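Local coordinates for esterase (Xanthomonas oryzae pv. oryzae, PDB 3H2G), which hydrolyses esters in rice cell walls as a virulence factor of the bacterium, probably through an alpha/beta-hydrolase catalytic core, at residues Ser236-Tyr250 / Val256-Pro270. Residues are numbered along the deposited sequence; the frame is centred on the assembly and turned at random.
Sequences SYAIVAMQHTYKNIY and VFQDPWAAKVEPLFP
Phe269 packs against the start of segment 236-250, with Tyr237 N above the centre of one face of its ring and Ser236 CB 3.5 Å from Phe269 CE2. Tyr237, its CG anti to the backbone N (chi1 -157°), slants across Phe269, Tyr237 CD2 3.4 Å from Phe269 CB, the two ring planes 34° apart; its OH rests near Pro270 CB and bonds to Glu89 O. One turn on, Val240 CG2 meets Val265 CG2 at 3.8 Å, and Ile239 CG2 touches Phe257 CZ at the same distance. Val265 CG1 and Val256 CG1 lie over opposite faces of the Phe257 ring. At the polar edge Tyr250 OH donates to Glu266 OE2 (2.7 Å), which lies in the plane of the phenol ring, whereas the hydroxyl stands 36° out of the carboxylate plane. Gln243 CG lies over one face of the Tyr250 ring, toward its rim, while Gln243 OE1 accepts from both Ile249 N and Tyr250 N, which would hold the chain leading to Tyr250. One water, 2.9 Å from His244 NE2, is hydrogen-bonded to that nitrogen, Glu266 O and Phe269 O. The arrangement is a helix whose returning chain folds back along its flank, within a mainly helical region away from the central sheet of the probable alpha/beta-hydrolase fold.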
loop_
_atom_site.group_PDB
_atom_site.type_symbol
_atom_site.label_atom_id
_atom_site.label_comp_id
_atom_site.label_asym_id
_atom_site.label_seq_id
_atom_site.Cartn_x
_atom_site.Cartn_y
_atom_site.Cartn_z
ATOM N N SER A 236 -4.751 -8.432 13.664
ATOM C CA SER A 236 -4.679 -7.593 14.858
ATOM C C SER A 236 -4.498 -6.125 14.478
ATOM O O SER A 236 -5.128 -5.244 15.063
ATOM C CB SER A 236 -3.535 -8.057 15.763
ATOM O OG SER A 236 -3.800 -9.362 16.264
ATOM N N TYR A 237 -3.639 -5.858 13.499
ATOM C CA TYR A 237 -3.416 -4.479 13.056
ATOM C C TYR A 237 -4.755 -3.901 12.573
ATOM O O TYR A 237 -5.131 -2.783 12.923
ATOM C CB TYR A 237 -2.386 -4.459 11.916
ATOM C CG TYR A 237 -1.654 -3.139 11.724
ATOM C CD1 TYR A 237 -0.451 -3.094 11.019
ATOM C CD2 TYR A 237 -2.137 -1.947 12.275
ATOM C CE1 TYR A 237 0.261 -1.903 10.870
ATOM C CE2 TYR A 237 -1.430 -0.744 12.134
ATOM C CZ TYR A 237 -0.229 -0.735 11.430
ATOM O OH TYR A 237 0.492 0.427 11.295
ATOM N N ALA A 238 -5.479 -4.686 11.779
ATOM C CA ALA A 238 -6.770 -4.262 11.242
ATOM C C ALA A 238 -7.799 -3.941 12.323
ATOM O O ALA A 238 -8.477 -2.918 12.251
ATOM C CB ALA A 238 -7.322 -5.336 10.309
ATOM N N ILE A 239 -7.925 -4.821 13.312
ATOM C CA ILE A 239 -8.889 -4.623 14.395
ATOM C C ILE A 239 -8.571 -3.379 15.226
ATOM O O ILE A 239 -9.444 -2.538 15.463
ATOM C CB ILE A 239 -8.932 -5.864 15.321
ATOM C CG1 ILE A 239 -9.490 -7.059 14.541
ATOM C CG2 ILE A 239 -9.775 -5.572 16.566
ATOM C CD1 ILE A 239 -9.380 -8.387 15.275
ATOM N N VAL A 240 -7.323 -3.265 15.665
ATOM C CA VAL A 240 -6.891 -2.124 16.465
ATOM C C VAL A 240 -7.059 -0.810 15.693
ATOM O O VAL A 240 -7.547 0.183 16.238
ATOM C CB VAL A 240 -5.412 -2.294 16.899
ATOM C CG1 VAL A 240 -4.887 -1.014 17.516
ATOM C CG2 VAL A 240 -5.299 -3.441 17.900
ATOM N N ALA A 241 -6.667 -0.809 14.422
ATOM C CA ALA A 241 -6.777 0.389 13.596
ATOM C C ALA A 241 -8.232 0.777 13.343
ATOM O O ALA A 241 -8.585 1.952 13.436
ATOM C CB ALA A 241 -6.052 0.185 12.267
ATOM N N MET A 242 -9.080 -0.201 13.029
ATOM C CA MET A 242 -10.484 0.102 12.774
ATOM C C MET A 242 -11.162 0.648 14.026
ATOM O O MET A 242 -12.072 1.470 13.933
ATOM C CB MET A 242 -11.222 -1.136 12.257
ATOM C CG MET A 242 -10.837 -1.524 10.833
ATOM S SD MET A 242 -11.167 -0.212 9.626
ATOM C CE MET A 242 -10.302 -0.839 8.182
ATOM N N GLN A 243 -10.722 0.189 15.197
ATOM C CA GLN A 243 -11.283 0.688 16.450
ATOM C C GLN A 243 -10.869 2.154 16.622
ATOM O O GLN A 243 -11.675 2.988 17.021
ATOM C CB GLN A 243 -10.784 -0.146 17.638
ATOM C CG GLN A 243 -11.086 0.458 19.014
ATOM C CD GLN A 243 -12.552 0.811 19.197
ATOM O OE1 GLN A 243 -13.436 0.055 18.801
ATOM N NE2 GLN A 243 -12.816 1.962 19.812
ATOM N N HIS A 244 -9.614 2.470 16.311
ATOM C CA HIS A 244 -9.134 3.849 16.427
ATOM C C HIS A 244 -9.896 4.756 15.467
ATOM O O HIS A 244 -10.345 5.845 15.829
ATOM C CB HIS A 244 -7.645 3.949 16.079
ATOM C CG HIS A 244 -6.725 3.376 17.111
ATOM N ND1 HIS A 244 -6.769 3.746 18.438
ATOM C CD2 HIS A 244 -5.696 2.503 16.998
ATOM C CE1 HIS A 244 -5.804 3.127 19.097
ATOM N NE2 HIS A 244 -5.139 2.368 18.246
ATOM N N THR A 245 -10.026 4.293 14.230
ATOM C CA THR A 245 -10.695 5.053 13.182
ATOM C C THR A 245 -12.196 5.238 13.382
ATOM O O THR A 245 -12.698 6.361 13.320
ATOM C CB THR A 245 -10.469 4.389 11.803
ATOM O OG1 THR A 245 -9.061 4.256 11.562
ATOM C CG2 THR A 245 -11.100 5.226 10.688
ATOM N N TYR A 246 -12.908 4.142 13.631
ATOM C CA TYR A 246 -14.358 4.203 13.790
ATOM C C TYR A 246 -14.883 4.206 15.217
ATOM O O TYR A 246 -16.046 4.548 15.444
ATOM C CB TYR A 246 -15.017 3.058 13.014
ATOM C CG TYR A 246 -14.781 3.130 11.527
ATOM C CD1 TYR A 246 -13.785 2.363 10.920
ATOM C CD2 TYR A 246 -15.531 3.994 10.726
ATOM C CE1 TYR A 246 -13.538 2.456 9.553
ATOM C CE2 TYR A 246 -15.293 4.094 9.355
ATOM C CZ TYR A 246 -14.296 3.323 8.776
ATOM O OH TYR A 246 -14.061 3.419 7.421
ATOM N N LYS A 247 -14.039 3.814 16.166
ATOM C CA LYS A 247 -14.416 3.785 17.577
ATOM C C LYS A 247 -15.763 3.108 17.796
ATOM O O LYS A 247 -16.605 3.607 18.549
ATOM C CB LYS A 247 -14.456 5.217 18.122
ATOM C CG LYS A 247 -13.099 5.908 18.100
ATOM C CD LYS A 247 -13.180 7.335 18.606
ATOM C CE LYS A 247 -11.791 7.890 18.883
ATOM N NZ LYS A 247 -10.890 7.769 17.703
ATOM N N ASN A 248 -15.965 1.961 17.154
ATOM C CA ASN A 248 -17.238 1.259 17.275
ATOM C C ASN A 248 -17.133 -0.252 17.453
ATOM O O ASN A 248 -18.100 -0.971 17.212
ATOM C CB ASN A 248 -18.106 1.561 16.048
ATOM C CG ASN A 248 -17.478 1.075 14.757
ATOM O OD1 ASN A 248 -16.372 0.525 14.755
ATOM N ND2 ASN A 248 -18.183 1.272 13.646
ATOM N N ILE A 249 -15.973 -0.741 17.876
ATOM C CA ILE A 249 -15.812 -2.179 18.061
ATOM C C ILE A 249 -15.777 -2.583 19.529
ATOM O O ILE A 249 -16.497 -3.497 19.941
ATOM C CB ILE A 249 -14.525 -2.700 17.377
ATOM C CG1 ILE A 249 -14.524 -2.301 15.899
ATOM C CG2 ILE A 249 -14.464 -4.223 17.483
ATOM C CD1 ILE A 249 -13.238 -2.639 15.170
ATOM N N TYR A 250 -14.944 -1.905 20.316
ATOM C CA TYR A 250 -14.824 -2.228 21.735
ATOM C C TYR A 250 -14.383 -1.056 22.607
ATOM O O TYR A 250 -13.769 -0.102 22.127
ATOM C CB TYR A 250 -13.834 -3.386 21.917
ATOM C CG TYR A 250 -12.420 -3.084 21.441
ATOM C CD1 TYR A 250 -11.549 -2.307 22.208
ATOM C CD2 TYR A 250 -11.956 -3.576 20.220
ATOM C CE1 TYR A 250 -10.247 -2.030 21.773
ATOM C CE2 TYR A 250 -10.660 -3.305 19.774
ATOM C CZ TYR A 250 -9.812 -2.534 20.554
ATOM O OH TYR A 250 -8.532 -2.271 20.114
ATOM N N VAL A 256 -12.406 -8.383 22.632
ATOM C CA VAL A 256 -12.028 -9.089 21.413
ATOM C C VAL A 256 -10.857 -10.065 21.543
ATOM O O VAL A 256 -10.846 -11.105 20.884
ATOM C CB VAL A 256 -11.694 -8.067 20.294
ATOM C CG1 VAL A 256 -11.177 -8.785 19.052
ATOM C CG2 VAL A 256 -12.934 -7.243 19.962
ATOM N N PHE A 257 -9.879 -9.733 22.382
ATOM C CA PHE A 257 -8.705 -10.586 22.553
ATOM C C PHE A 257 -8.645 -11.221 23.934
ATOM O O PHE A 257 -9.062 -10.619 24.924
ATOM C CB PHE A 257 -7.411 -9.785 22.350
ATOM C CG PHE A 257 -7.367 -8.987 21.071
ATOM C CD1 PHE A 257 -7.903 -7.705 21.015
ATOM C CD2 PHE A 257 -6.772 -9.515 19.928
ATOM C CE1 PHE A 257 -7.849 -6.955 19.837
ATOM C CE2 PHE A 257 -6.711 -8.775 18.745
ATOM C CZ PHE A 257 -7.251 -7.492 18.702
ATOM N N GLN A 258 -8.116 -12.439 23.994
ATOM C CA GLN A 258 -7.968 -13.139 25.266
ATOM C C GLN A 258 -6.709 -12.597 25.938
ATOM O O GLN A 258 -5.905 -11.917 25.302
ATOM C CB GLN A 258 -7.795 -14.645 25.034
ATOM C CG GLN A 258 -9.013 -15.358 24.464
ATOM C CD GLN A 258 -8.824 -16.866 24.432
ATOM O OE1 GLN A 258 -8.379 -17.462 25.413
ATOM N NE2 GLN A 258 -9.167 -17.489 23.309
ATOM N N ASP A 259 -6.539 -12.876 27.226
ATOM C CA ASP A 259 -5.329 -12.429 27.903
ATOM C C ASP A 259 -4.246 -13.432 27.523
ATOM O O ASP A 259 -4.550 -14.572 27.170
ATOM C CB ASP A 259 -5.521 -12.395 29.426
ATOM C CG ASP A 259 -6.195 -13.642 29.967
ATOM O OD1 ASP A 259 -6.322 -14.641 29.224
ATOM O OD2 ASP A 259 -6.595 -13.621 31.152
ATOM N N PRO A 260 -2.968 -13.021 27.567
ATOM C CA PRO A 260 -2.448 -11.704 27.941
ATOM C C PRO A 260 -2.381 -10.764 26.737
ATOM O O PRO A 260 -1.885 -9.643 26.832
ATOM C CB PRO A 260 -1.058 -12.039 28.463
ATOM C CG PRO A 260 -0.622 -13.082 27.493
ATOM C CD PRO A 260 -1.858 -13.970 27.355
ATOM N N TRP A 261 -2.897 -11.234 25.607
ATOM C CA TRP A 261 -2.867 -10.479 24.361
ATOM C C TRP A 261 -3.625 -9.155 24.373
ATOM O O TRP A 261 -3.156 -8.163 23.812
ATOM C CB TRP A 261 -3.382 -11.378 23.239
ATOM C CG TRP A 261 -2.807 -12.755 23.341
ATOM C CD1 TRP A 261 -3.491 -13.921 23.529
ATOM C CD2 TRP A 261 -1.418 -13.101 23.335
ATOM N NE1 TRP A 261 -2.614 -14.973 23.645
ATOM C CE2 TRP A 261 -1.333 -14.496 23.529
ATOM C CE3 TRP A 261 -0.234 -12.363 23.187
ATOM C CZ2 TRP A 261 -0.110 -15.172 23.580
ATOM C CZ3 TRP A 261 0.984 -13.038 23.238
ATOM C CH2 TRP A 261 1.034 -14.428 23.433
ATOM N N ALA A 262 -4.782 -9.132 25.023
ATOM C CA ALA A 262 -5.596 -7.922 25.084
ATOM C C ALA A 262 -4.838 -6.693 25.589
ATOM O O ALA A 262 -4.996 -5.594 25.053
ATOM C CB ALA A 262 -6.833 -8.172 25.957
ATOM N N ALA A 263 -4.014 -6.876 26.614
ATOM C CA ALA A 263 -3.264 -5.764 27.189
ATOM C C ALA A 263 -2.018 -5.356 26.408
ATOM O O ALA A 263 -1.483 -4.270 26.621
ATOM C CB ALA A 263 -2.881 -6.096 28.634
ATOM N N LYS A 264 -1.556 -6.202 25.496
ATOM C CA LYS A 264 -0.344 -5.873 24.753
ATOM C C LYS A 264 -0.507 -5.593 23.265
ATOM O O LYS A 264 0.439 -5.143 22.617
ATOM C CB LYS A 264 0.683 -6.992 24.918
ATOM C CG LYS A 264 0.281 -8.297 24.260
ATOM C CD LYS A 264 1.423 -9.311 24.283
ATOM C CE LYS A 264 2.610 -8.839 23.454
ATOM N NZ LYS A 264 3.741 -9.819 23.476
ATOM N N VAL A 265 -1.694 -5.832 22.721
ATOM C CA VAL A 265 -1.900 -5.642 21.287
ATOM C C VAL A 265 -1.963 -4.210 20.741
ATOM O O VAL A 265 -1.387 -3.926 19.686
ATOM C CB VAL A 265 -3.159 -6.416 20.806
ATOM C CG1 VAL A 265 -4.417 -5.831 21.431
ATOM C CG2 VAL A 265 -3.240 -6.381 19.289
ATOM N N GLU A 266 -2.636 -3.300 21.438
ATOM C CA GLU A 266 -2.747 -1.938 20.915
ATOM C C GLU A 266 -1.425 -1.192 20.693
ATOM O O GLU A 266 -1.220 -0.597 19.634
ATOM C CB GLU A 266 -3.699 -1.110 21.788
ATOM C CG GLU A 266 -5.129 -1.656 21.789
ATOM C CD GLU A 266 -6.163 -0.630 22.230
ATOM O OE1 GLU A 266 -6.033 -0.085 23.346
ATOM O OE2 GLU A 266 -7.111 -0.373 21.454
ATOM N N PRO A 267 -0.506 -1.225 21.671
ATOM C CA PRO A 267 0.780 -0.528 21.517
ATOM C C PRO A 267 1.662 -1.032 20.368
ATOM O O PRO A 267 2.638 -0.382 20.004
ATOM C CB PRO A 267 1.455 -0.741 22.874
ATOM C CG PRO A 267 0.291 -0.865 23.816
ATOM C CD PRO A 267 -0.658 -1.743 23.042
ATOM N N LEU A 268 1.319 -2.183 19.795
ATOM C CA LEU A 268 2.110 -2.762 18.707
ATOM C C LEU A 268 1.721 -2.305 17.302
ATOM O O LEU A 268 2.506 -2.448 16.360
ATOM C CB LEU A 268 1.996 -4.289 18.733
ATOM C CG LEU A 268 2.472 -5.083 19.949
ATOM C CD1 LEU A 268 2.012 -6.531 19.804
ATOM C CD2 LEU A 268 3.996 -5.003 20.056
ATOM N N PHE A 269 0.524 -1.747 17.154
ATOM C CA PHE A 269 0.050 -1.373 15.826
ATOM C C PHE A 269 -0.409 0.067 15.616
ATOM O O PHE A 269 -1.594 0.367 15.744
ATOM C CB PHE A 269 -1.084 -2.328 15.439
ATOM C CG PHE A 269 -0.681 -3.779 15.447
ATOM C CD1 PHE A 269 0.170 -4.282 14.465
ATOM C CD2 PHE A 269 -1.139 -4.639 16.441
ATOM C CE1 PHE A 269 0.562 -5.622 14.472
ATOM C CE2 PHE A 269 -0.753 -5.984 16.460
ATOM C CZ PHE A 269 0.098 -6.474 15.472
ATOM N N PRO A 270 0.520 0.976 15.270
ATOM C CA PRO A 270 1.957 0.753 15.068
ATOM C C PRO A 270 2.711 0.924 16.382
ATOM O O PRO A 270 2.157 1.431 17.355
ATOM C CB PRO A 270 2.323 1.825 14.048
ATOM C CG PRO A 270 1.478 2.972 14.487
ATOM C CD PRO A 270 0.132 2.312 14.778
HETATM O O HOH W 1 -2.517 1.247 18.252
#